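Local atomic coordinates of probable starch synthase 4, chloroplastic/amyloplastic (PDB entry 6GNE), a protein that belongs to the starch synthase family of plastid proteins and has the two-domain GT-B glycosyltransferase fold, holding adenosine-5'-diphosphate and a glycan in this model. Residues D116-F121 with H145-A150; E178-A183 with N214-A219; P21-G26 with G109-E114. One frame throughout, in Å; residues are numbered along the deposited sequence.

Contact 1 (D116-F121 with H145-A150); sequences DDFRRF and HDWQTA. With GLC (alpha-D-glucopyranose), chain C; AC1 (4,6-dideoxy-4-{[(1S,4R,5S,6S)-4,5,6-trihydroxy-3-(hydroxymethyl)cyclohex-2-en-1-yl]amino}-alpha-D-glucopyranose), chain B.
Gln-148 packs against Phe-121 while Trp-147 reaches across to Asp-117 and Phe-118, joining the start of helix 117-134 to the short helix 146-150 in the N-terminal domain of the GT-B fold. Going outward along Gln-148, CB sits 3.6 Å from Phe-121 CG. Its CG lies over one face of that ring, 3.6 Å from the centroid, in a CH-pi contact. The chain then bends (chi2 90°), bringing CD over a face of the Trp-147 indole and turning the amide nearly perpendicular to the Phe-121 ring. At the tip, NE2 donates to GLC O3 at 2.8 Å in a fairly straight bond (161°), and also to a water 3.1 Å away. That water donates to Asp-117 OD2 and bonds to GLC O2. The indole is approached at its edge: CH2 meets Asp-117 CB at 3.8 Å, and NE1 donates to GLC O2 at 3.1 Å. Arg-120 NH1 holds the other carboxylate oxygen, Asp-117 OD1, in a 2.8 Å salt bridge. This packing is consistent with holding the amide and indole N-H groups toward the sugar: O3 takes the Gln-148 amide, O2 the Trp-147 indole, and Asp-117 reaches O2 alone, through the water.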
# COMPACT_ATOMS: atom_id res chain seq x y z
N ASP A 116 -21.12 1.49 -7.62
CA ASP A 116 -21.45 0.14 -7.16
C ASP A 116 -20.21 -0.68 -6.74
O ASP A 116 -20.18 -1.88 -6.95
CB ASP A 116 -22.28 -0.58 -8.24
CG ASP A 116 -21.51 -0.81 -9.55
OD1 ASP A 116 -20.52 -0.10 -9.81
OD2 ASP A 116 -21.89 -1.72 -10.31
N ASP A 117 -19.20 -0.05 -6.13
CA ASP A 117 -17.98 -0.79 -5.68
C ASP A 117 -18.32 -2.00 -4.81
O ASP A 117 -17.70 -3.06 -4.95
CB ASP A 117 -16.98 0.12 -4.92
CG ASP A 117 -16.01 0.85 -5.84
OD1 ASP A 117 -15.97 0.62 -7.06
OD2 ASP A 117 -15.23 1.65 -5.32
N PHE A 118 -19.31 -1.84 -3.93
CA PHE A 118 -19.72 -2.90 -3.02
C PHE A 118 -20.09 -4.18 -3.79
O PHE A 118 -19.64 -5.29 -3.47
CB PHE A 118 -20.89 -2.42 -2.15
CG PHE A 118 -21.18 -3.32 -0.99
CD1 PHE A 118 -21.90 -4.49 -1.16
CD2 PHE A 118 -20.68 -3.02 0.28
CE1 PHE A 118 -22.13 -5.34 -0.10
CE2 PHE A 118 -20.90 -3.87 1.36
CZ PHE A 118 -21.63 -5.03 1.16
N ARG A 119 -20.93 -3.99 -4.82
CA ARG A 119 -21.37 -5.09 -5.65
C ARG A 119 -20.19 -5.68 -6.44
O ARG A 119 -20.01 -6.91 -6.47
CB ARG A 119 -22.50 -4.65 -6.57
CG ARG A 119 -23.83 -4.45 -5.84
CD ARG A 119 -24.87 -3.72 -6.69
NE ARG A 119 -25.12 -4.35 -7.98
CZ ARG A 119 -25.79 -5.50 -8.16
NH1 ARG A 119 -25.94 -5.97 -9.40
NH2 ARG A 119 -26.27 -6.21 -7.14
N ARG A 120 -19.40 -4.80 -7.05
CA ARG A 120 -18.22 -5.17 -7.83
C ARG A 120 -17.33 -6.12 -7.02
O ARG A 120 -17.04 -7.23 -7.46
CB ARG A 120 -17.41 -3.93 -8.23
CG ARG A 120 -18.05 -3.00 -9.24
CD ARG A 120 -17.22 -1.74 -9.48
NE ARG A 120 -16.01 -2.04 -10.27
CZ ARG A 120 -14.81 -1.45 -10.16
NH1 ARG A 120 -14.57 -0.49 -9.27
NH2 ARG A 120 -13.82 -1.83 -10.97
N PHE A 121 -16.94 -5.72 -5.82
CA PHE A 121 -15.95 -6.52 -5.08
C PHE A 121 -16.54 -7.69 -4.25
O PHE A 121 -15.86 -8.70 -4.02
CB PHE A 121 -15.03 -5.60 -4.28
CG PHE A 121 -14.16 -4.73 -5.15
CD1 PHE A 121 -13.06 -5.27 -5.80
CD2 PHE A 121 -14.45 -3.37 -5.32
CE1 PHE A 121 -12.25 -4.47 -6.60
CE2 PHE A 121 -13.65 -2.57 -6.14
CZ PHE A 121 -12.55 -3.11 -6.78
N HIS A 145 -7.37 -9.17 1.60
CA HIS A 145 -6.88 -7.78 1.83
C HIS A 145 -7.97 -6.70 1.73
O HIS A 145 -8.62 -6.54 0.70
CB HIS A 145 -5.77 -7.49 0.86
CG HIS A 145 -4.64 -8.45 0.97
ND1 HIS A 145 -3.51 -8.18 1.72
CD2 HIS A 145 -4.50 -9.72 0.52
CE1 HIS A 145 -2.69 -9.22 1.67
NE2 HIS A 145 -3.27 -10.17 0.96
N ASP A 146 -8.18 -5.97 2.83
CA ASP A 146 -9.04 -4.77 2.87
C ASP A 146 -10.50 -5.06 2.60
O ASP A 146 -10.88 -6.21 2.40
CB ASP A 146 -8.47 -3.63 1.98
CG ASP A 146 -7.46 -2.77 2.69
OD1 ASP A 146 -6.83 -3.27 3.63
OD2 ASP A 146 -7.30 -1.58 2.38
N TRP A 147 -11.34 -4.02 2.63
CA TRP A 147 -12.78 -4.23 2.61
C TRP A 147 -13.24 -4.95 1.35
O TRP A 147 -14.18 -5.76 1.43
CB TRP A 147 -13.56 -2.92 2.84
CG TRP A 147 -13.65 -2.02 1.65
CD1 TRP A 147 -12.84 -0.97 1.35
CD2 TRP A 147 -14.63 -2.09 0.60
NE1 TRP A 147 -13.24 -0.40 0.17
CE2 TRP A 147 -14.34 -1.06 -0.31
CE3 TRP A 147 -15.71 -2.93 0.35
CZ2 TRP A 147 -15.10 -0.83 -1.45
CZ3 TRP A 147 -16.48 -2.72 -0.79
CH2 TRP A 147 -16.17 -1.67 -1.68
N GLN A 148 -12.59 -4.71 0.22
CA GLN A 148 -13.01 -5.31 -1.05
C GLN A 148 -13.04 -6.86 -1.03
O GLN A 148 -13.93 -7.48 -1.62
CB GLN A 148 -12.13 -4.82 -2.20
CG GLN A 148 -12.32 -3.35 -2.56
CD GLN A 148 -11.39 -2.40 -1.78
OE1 GLN A 148 -10.85 -2.77 -0.74
NE2 GLN A 148 -11.20 -1.18 -2.31
N THR A 149 -12.10 -7.49 -0.33
CA THR A 149 -12.08 -8.94 -0.20
C THR A 149 -12.30 -9.42 1.23
O THR A 149 -12.04 -10.59 1.55
CB THR A 149 -10.76 -9.49 -0.74
OG1 THR A 149 -9.69 -9.09 0.12
CG2 THR A 149 -10.54 -8.99 -2.14
N ALA A 150 -12.80 -8.53 2.09
CA ALA A 150 -13.21 -8.90 3.44
C ALA A 150 -14.35 -9.90 3.42
O ALA A 150 -14.47 -10.72 4.33
CB ALA A 150 -13.64 -7.66 4.19
C1 GLC C . -11.36 3.88 -2.58
C2 GLC C . -11.24 2.41 -2.20
C3 GLC C . -10.17 2.22 -1.13
C4 GLC C . -8.85 2.74 -1.68
C5 GLC C . -9.00 4.21 -2.01
C6 GLC C . -7.73 4.77 -2.63
O2 GLC C . -12.51 1.92 -1.78
O3 GLC C . -10.03 0.84 -0.78
O4 GLC C . -7.80 2.53 -0.73
O5 GLC C . -10.08 4.40 -2.94
O6 GLC C . -7.99 6.09 -3.12
C1 AC1 B . -6.87 1.49 -1.07
O2 AC1 B . -7.75 0.13 0.73
C2 AC1 B . -6.54 0.64 0.16
C4A AC1 B . -0.14 1.50 3.71
C3 AC1 B . -5.69 1.42 1.17
O3 AC1 B . -5.38 0.53 2.24
C4 AC1 B . -4.43 1.97 0.49
N4A AC1 B . -3.50 2.67 1.38
C5 AC1 B . -4.93 2.86 -0.65
O5 AC1 B . -5.67 2.07 -1.59
C6 AC1 B . -3.80 3.49 -1.46
C1B AC1 B . -2.81 2.05 2.52
C2B AC1 B . -2.13 3.06 3.48
O2B AC1 B . -2.49 4.43 3.22
C3B AC1 B . -0.61 2.94 3.55
O3B AC1 B . -0.20 3.61 4.75
O4 AC1 B . 1.29 1.47 3.67
C5B AC1 B . -0.75 0.61 2.67
C7B AC1 B . -1.92 0.90 2.10
C6B AC1 B . -0.05 -0.68 2.29
O6B AC1 B . 0.02 -1.56 3.42
O HOH W 1 -13.21 0.30 -4.13

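Contact 2 (E178-A183 with N214-A219); sequences EYQGTA and NPVKGA. With GLC (alpha-D-glucopyranose), chain C.
Gln-180 and Asn-214 join the loop that follows strand 169-174 to the N-terminus of helix 215-222, in the Rossmann-like N-terminal half of this GT-B protein; Asn-214 is the helix N-cap. The polar links come first. Asn-214 ND2 donates to Gln-180 OE1 at 2.7 Å, coming in the carbonyl plane on a lone pair of OE1, which itself lies almost in the Asn-214 amide plane, although the two amides are turned 33° against each other. Both ends have second partners: His-207 NE2 bonds to Gln-180 OE1, and Asp-206 OD1 to Asn-214 ND2, so the two buried amides belong to a small polar network. One backbone bond, weak at 3.4 Å, runs from Val-216 N to Gln-180 O. The capping bond goes from Lys-217 N to Asn-214 OD1, 2.8 Å long and reasonably straight (162°), with the donor above the carbonyl plane. The asparagine's chi1 of -173° swings its CG away from its own backbone N and toward the helix start, so that one amide caps with its oxygen and grips the loop with its nitrogen.

Van der Waals contacts surround these bonds. Pro-215 CD rests against the carbonyls of Gln-180 and Gly-181, Val-216 CG2 lies 3.6 Å from Tyr-179 O, and Thr-182 CG2 reaches the amide of Asn-214 at ND2. The last kind of interaction is with sugar: Tyr-179, a residue of the glycan pocket, lays one ring face over GLC C3, offset toward the rim, and its CE2 is 3.5 Å from GLC O4.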
# COMPACT_ATOMS: atom_id res chain seq x y z
N GLU A 178 -9.70 3.21 7.83
CA GLU A 178 -10.62 4.20 7.32
C GLU A 178 -11.62 3.61 6.35
O GLU A 178 -12.76 4.02 6.33
CB GLU A 178 -9.83 5.30 6.63
CG GLU A 178 -10.67 6.52 6.25
CD GLU A 178 -9.94 7.49 5.33
OE1 GLU A 178 -8.80 7.12 4.83
OE2 GLU A 178 -10.56 8.61 5.16
N TYR A 179 -11.18 2.65 5.54
CA TYR A 179 -12.05 2.09 4.49
C TYR A 179 -12.66 0.78 4.91
O TYR A 179 -12.04 -0.25 4.83
CB TYR A 179 -11.27 1.96 3.17
CG TYR A 179 -10.73 3.28 2.69
CD1 TYR A 179 -11.57 4.43 2.63
CD2 TYR A 179 -9.38 3.42 2.29
CE1 TYR A 179 -11.07 5.66 2.21
CE2 TYR A 179 -8.88 4.66 1.84
CZ TYR A 179 -9.71 5.77 1.81
OH TYR A 179 -9.24 6.96 1.38
N GLN A 180 -13.91 0.86 5.36
CA GLN A 180 -14.60 -0.27 5.96
C GLN A 180 -15.63 -0.95 5.03
O GLN A 180 -16.08 -2.07 5.31
CB GLN A 180 -15.22 0.17 7.31
CG GLN A 180 -14.13 0.43 8.34
CD GLN A 180 -14.62 1.01 9.64
OE1 GLN A 180 -15.71 0.68 10.15
NE2 GLN A 180 -13.80 1.87 10.21
N GLY A 181 -15.98 -0.27 3.93
CA GLY A 181 -16.92 -0.80 2.94
C GLY A 181 -18.35 -0.84 3.39
O GLY A 181 -19.13 -1.65 2.91
N THR A 182 -18.71 0.05 4.30
CA THR A 182 -20.03 -0.02 4.91
C THR A 182 -21.09 0.28 3.86
O THR A 182 -20.87 1.08 2.96
CB THR A 182 -20.16 0.95 6.09
OG1 THR A 182 -19.73 2.24 5.66
CG2 THR A 182 -19.31 0.47 7.25
N ALA A 183 -22.23 -0.39 3.98
CA ALA A 183 -23.40 -0.16 3.13
C ALA A 183 -24.67 -0.61 3.89
O ALA A 183 -24.57 -1.16 5.00
CB ALA A 183 -23.23 -0.95 1.83
N ASN A 214 -20.91 -4.02 7.97
CA ASN A 214 -19.51 -3.61 7.96
C ASN A 214 -18.61 -4.77 7.54
O ASN A 214 -18.34 -5.66 8.35
CB ASN A 214 -19.12 -3.06 9.33
CG ASN A 214 -17.73 -2.45 9.33
OD1 ASN A 214 -16.77 -3.06 8.85
ND2 ASN A 214 -17.61 -1.26 9.88
N PRO A 215 -18.13 -4.77 6.27
CA PRO A 215 -17.29 -5.85 5.77
C PRO A 215 -16.01 -6.09 6.55
O PRO A 215 -15.67 -7.23 6.82
CB PRO A 215 -17.00 -5.42 4.35
CG PRO A 215 -18.22 -4.68 3.94
CD PRO A 215 -18.65 -3.94 5.16
N VAL A 216 -15.32 -5.03 6.89
CA VAL A 216 -14.08 -5.15 7.65
C VAL A 216 -14.36 -5.73 9.03
O VAL A 216 -13.59 -6.55 9.51
CB VAL A 216 -13.32 -3.81 7.73
CG1 VAL A 216 -12.11 -3.89 8.67
CG2 VAL A 216 -12.85 -3.40 6.35
N LYS A 217 -15.47 -5.35 9.65
CA LYS A 217 -15.86 -5.94 10.93
C LYS A 217 -16.15 -7.45 10.84
O LYS A 217 -15.80 -8.21 11.74
CB LYS A 217 -17.09 -5.26 11.51
CG LYS A 217 -17.41 -5.82 12.87
CD LYS A 217 -18.00 -4.85 13.85
CE LYS A 217 -19.49 -4.90 13.88
NZ LYS A 217 -19.99 -4.74 15.27
N GLY A 218 -16.80 -7.86 9.75
CA GLY A 218 -16.98 -9.28 9.47
C GLY A 218 -15.68 -10.03 9.27
O GLY A 218 -15.57 -11.17 9.69
N ALA A 219 -14.69 -9.41 8.64
CA ALA A 219 -13.39 -10.06 8.46
C ALA A 219 -12.61 -10.15 9.74
O ALA A 219 -11.87 -11.11 9.93
CB ALA A 219 -12.59 -9.38 7.39
C1 GLC C . -11.36 3.88 -2.58
C2 GLC C . -11.24 2.41 -2.20
C3 GLC C . -10.17 2.22 -1.13
C4 GLC C . -8.85 2.74 -1.68
C5 GLC C . -9.00 4.21 -2.01
C6 GLC C . -7.73 4.77 -2.63
O2 GLC C . -12.51 1.92 -1.78
O3 GLC C . -10.03 0.84 -0.78
O4 GLC C . -7.80 2.53 -0.73
O5 GLC C . -10.08 4.40 -2.94
O6 GLC C . -7.99 6.09 -3.12

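Contact 3 (P21-G26 with G109-E114); sequences PVAKVG and GQFYGE. With ADP (adenosine-5'-diphosphate), chain F; GLC (alpha-D-glucopyranose), chain C.
Two aromatic rings, Phe-111 and Tyr-112, meet the loop 21-26 that carries the Lys-Val-Gly-Gly sequence, the K-X-G-G signature of starch and glycogen synthases in the N-terminal GT-B domain. The Tyr-112 ring has GLC C2 over one face, offset toward the rim, with its CD2 3.9 Å from GLC C4. Val-25 CG2 approaches the same ring obliquely, 3.8 Å from CE2. Phe-111 is likewise met at a slant by the loop: Ala-23 CB lies 3.6 Å from its CE1, Val-25 CG2 is 3.5 Å from its CD2, and the carbonyl O of Lys-24 comes near CE2. Tyr-53 makes an edge-to-face pair with it from outside the two segments.

The single methyl Val-25 CG2 therefore touches both rings. With chi1 at 172° it is CG1 that stands opposite the valine's backbone N, while CG2 is directed at the aromatic pair. The side chains of Val-25 and Phe-111 run antiparallel alongside one another. Those that meet across the junction are apolar, with backbone carbonyls beside the phenyl ring.

Polar groups fasten the surroundings instead. Glu-18 receives Val-25 N and Gly-26 N on OE1 and bonds to Tyr-112 OH through OE2, so one carboxylate ties both loops together. Lys-24 runs out in an extended chain to the nucleotide, and Asp-30 OD1 forms a salt bridge with its ammonium group. At its tip, Lys-24 NZ donates to ADP O3' at 3.0 Å.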
# COMPACT_ATOMS: atom_id res chain seq x y z
N PRO A 21 3.06 -5.05 -10.43
CA PRO A 21 2.75 -3.77 -11.11
C PRO A 21 1.49 -3.78 -11.97
O PRO A 21 1.08 -2.75 -12.40
CB PRO A 21 3.93 -3.61 -12.07
CG PRO A 21 4.28 -5.03 -12.42
CD PRO A 21 3.95 -5.90 -11.24
N VAL A 22 0.91 -4.97 -12.17
CA VAL A 22 -0.19 -5.20 -13.07
C VAL A 22 -1.48 -4.46 -12.72
O VAL A 22 -2.20 -4.00 -13.61
CB VAL A 22 -0.46 -6.73 -13.24
CG1 VAL A 22 -0.94 -7.41 -11.95
CG2 VAL A 22 -1.46 -6.99 -14.36
N ALA A 23 -1.78 -4.33 -11.43
CA ALA A 23 -2.94 -3.60 -10.98
C ALA A 23 -2.62 -2.90 -9.69
O ALA A 23 -2.71 -3.50 -8.62
CB ALA A 23 -4.10 -4.56 -10.79
N LYS A 24 -2.24 -1.63 -9.78
CA LYS A 24 -1.73 -0.88 -8.66
C LYS A 24 -2.31 0.52 -8.57
O LYS A 24 -2.26 1.29 -9.54
CB LYS A 24 -0.22 -0.76 -8.76
CG LYS A 24 0.36 0.07 -7.64
CD LYS A 24 1.82 0.36 -7.85
CE LYS A 24 2.32 1.23 -6.71
NZ LYS A 24 3.79 1.12 -6.55
N VAL A 25 -2.79 0.86 -7.37
CA VAL A 25 -3.22 2.22 -7.03
C VAL A 25 -2.29 2.82 -5.97
O VAL A 25 -1.88 3.96 -6.10
CB VAL A 25 -4.69 2.22 -6.53
CG1 VAL A 25 -5.07 3.61 -5.97
CG2 VAL A 25 -5.62 1.81 -7.67
N GLY A 26 -1.99 2.08 -4.91
CA GLY A 26 -0.97 2.49 -3.98
C GLY A 26 -0.23 1.35 -3.33
O GLY A 26 0.17 0.40 -4.00
N GLY A 109 -12.79 1.23 -16.79
CA GLY A 109 -11.68 2.15 -16.98
C GLY A 109 -10.94 2.52 -15.72
O GLY A 109 -10.01 3.32 -15.78
N GLN A 110 -11.32 1.93 -14.59
CA GLN A 110 -10.86 2.36 -13.26
C GLN A 110 -10.71 1.16 -12.35
O GLN A 110 -11.48 0.20 -12.47
CB GLN A 110 -11.90 3.27 -12.58
CG GLN A 110 -12.05 4.67 -13.13
CD GLN A 110 -11.45 5.69 -12.23
OE1 GLN A 110 -10.39 6.24 -12.52
NE2 GLN A 110 -12.12 5.93 -11.09
N PHE A 111 -9.78 1.24 -11.41
CA PHE A 111 -9.70 0.24 -10.35
C PHE A 111 -10.81 0.43 -9.30
O PHE A 111 -11.62 -0.48 -9.04
CB PHE A 111 -8.33 0.27 -9.69
CG PHE A 111 -7.23 -0.13 -10.61
CD1 PHE A 111 -7.16 -1.43 -11.10
CD2 PHE A 111 -6.26 0.78 -10.99
CE1 PHE A 111 -6.13 -1.82 -11.95
CE2 PHE A 111 -5.23 0.41 -11.85
CZ PHE A 111 -5.16 -0.89 -12.34
N TYR A 112 -10.84 1.63 -8.72
CA TYR A 112 -11.77 1.96 -7.64
C TYR A 112 -12.58 3.19 -8.00
O TYR A 112 -12.24 3.90 -8.93
CB TYR A 112 -11.04 2.29 -6.36
CG TYR A 112 -10.10 1.23 -5.83
CD1 TYR A 112 -10.49 -0.09 -5.73
CD2 TYR A 112 -8.83 1.58 -5.37
CE1 TYR A 112 -9.65 -1.05 -5.21
CE2 TYR A 112 -7.96 0.64 -4.86
CZ TYR A 112 -8.37 -0.70 -4.77
OH TYR A 112 -7.53 -1.66 -4.25
N GLY A 113 -13.64 3.40 -7.24
CA GLY A 113 -14.41 4.63 -7.27
C GLY A 113 -15.71 4.61 -8.03
O GLY A 113 -16.30 5.66 -8.24
N GLU A 114 -16.18 3.44 -8.42
CA GLU A 114 -17.50 3.32 -9.04
C GLU A 114 -18.58 3.38 -7.95
O GLU A 114 -18.35 3.03 -6.79
CB GLU A 114 -17.61 2.02 -9.83
CG GLU A 114 -16.59 1.87 -10.96
CD GLU A 114 -16.82 2.83 -12.13
OE1 GLU A 114 -17.82 2.63 -12.85
OE2 GLU A 114 -16.01 3.76 -12.34
PB ADP F . -0.70 4.75 -0.01
O1B ADP F . -0.93 3.27 0.06
O2B ADP F . -0.75 5.37 -1.37
O3B ADP F . -1.58 5.49 0.97
PA ADP F . 2.03 3.93 0.46
O1A ADP F . 3.25 4.71 0.86
O2A ADP F . 1.74 2.73 1.31
O3A ADP F . 0.82 5.00 0.47
O5' ADP F . 2.13 3.43 -1.06
C5' ADP F . 2.33 4.34 -2.15
C4' ADP F . 2.91 3.68 -3.42
O4' ADP F . 2.36 4.31 -4.59
C3' ADP F . 4.40 3.88 -3.56
O3' ADP F . 4.92 2.82 -4.35
C2' ADP F . 4.52 5.16 -4.34
O2' ADP F . 5.75 5.28 -5.04
C1' ADP F . 3.37 5.02 -5.29
N9 ADP F . 2.80 6.31 -5.74
C8 ADP F . 1.98 7.11 -5.06
N7 ADP F . 1.62 8.18 -5.81
C5 ADP F . 2.23 8.07 -7.00
C6 ADP F . 2.30 8.86 -8.27
N6 ADP F . 1.62 10.03 -8.39
N1 ADP F . 3.07 8.36 -9.28
C2 ADP F . 3.75 7.20 -9.13
N3 ADP F . 3.73 6.45 -8.01
C4 ADP F . 3.01 6.83 -6.94
C1 GLC C . -11.36 3.88 -2.58
C2 GLC C . -11.24 2.41 -2.20
C3 GLC C . -10.17 2.22 -1.13
C4 GLC C . -8.85 2.74 -1.68
C5 GLC C . -9.00 4.21 -2.01
C6 GLC C . -7.73 4.77 -2.63
O2 GLC C . -12.51 1.92 -1.78
O3 GLC C . -10.03 0.84 -0.78
O4 GLC C . -7.80 2.53 -0.73
O5 GLC C . -10.08 4.40 -2.94
O6 GLC C . -7.99 6.09 -3.12

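Overall arrangement
All three contacts lie in the N-terminal GT-B domain, and they come one after another along the chain as contact 3, contact 1 and contact 2. Contact 1 is central: its centre is 9 Å from that of contact 2 and 13 Å from that of contact 3, while contacts 2 and 3 stand 19 Å apart without touching. Helix 146-150 packs beside the start of helix 215-222, and Arg-120 of helix 117-134 bonds to Phe-111 O of contact 3. All three touch the same glucose, so segments far apart in sequence build one wall of the glycan pocket, and contact 3 extends it to the adenosine-5'-diphosphate.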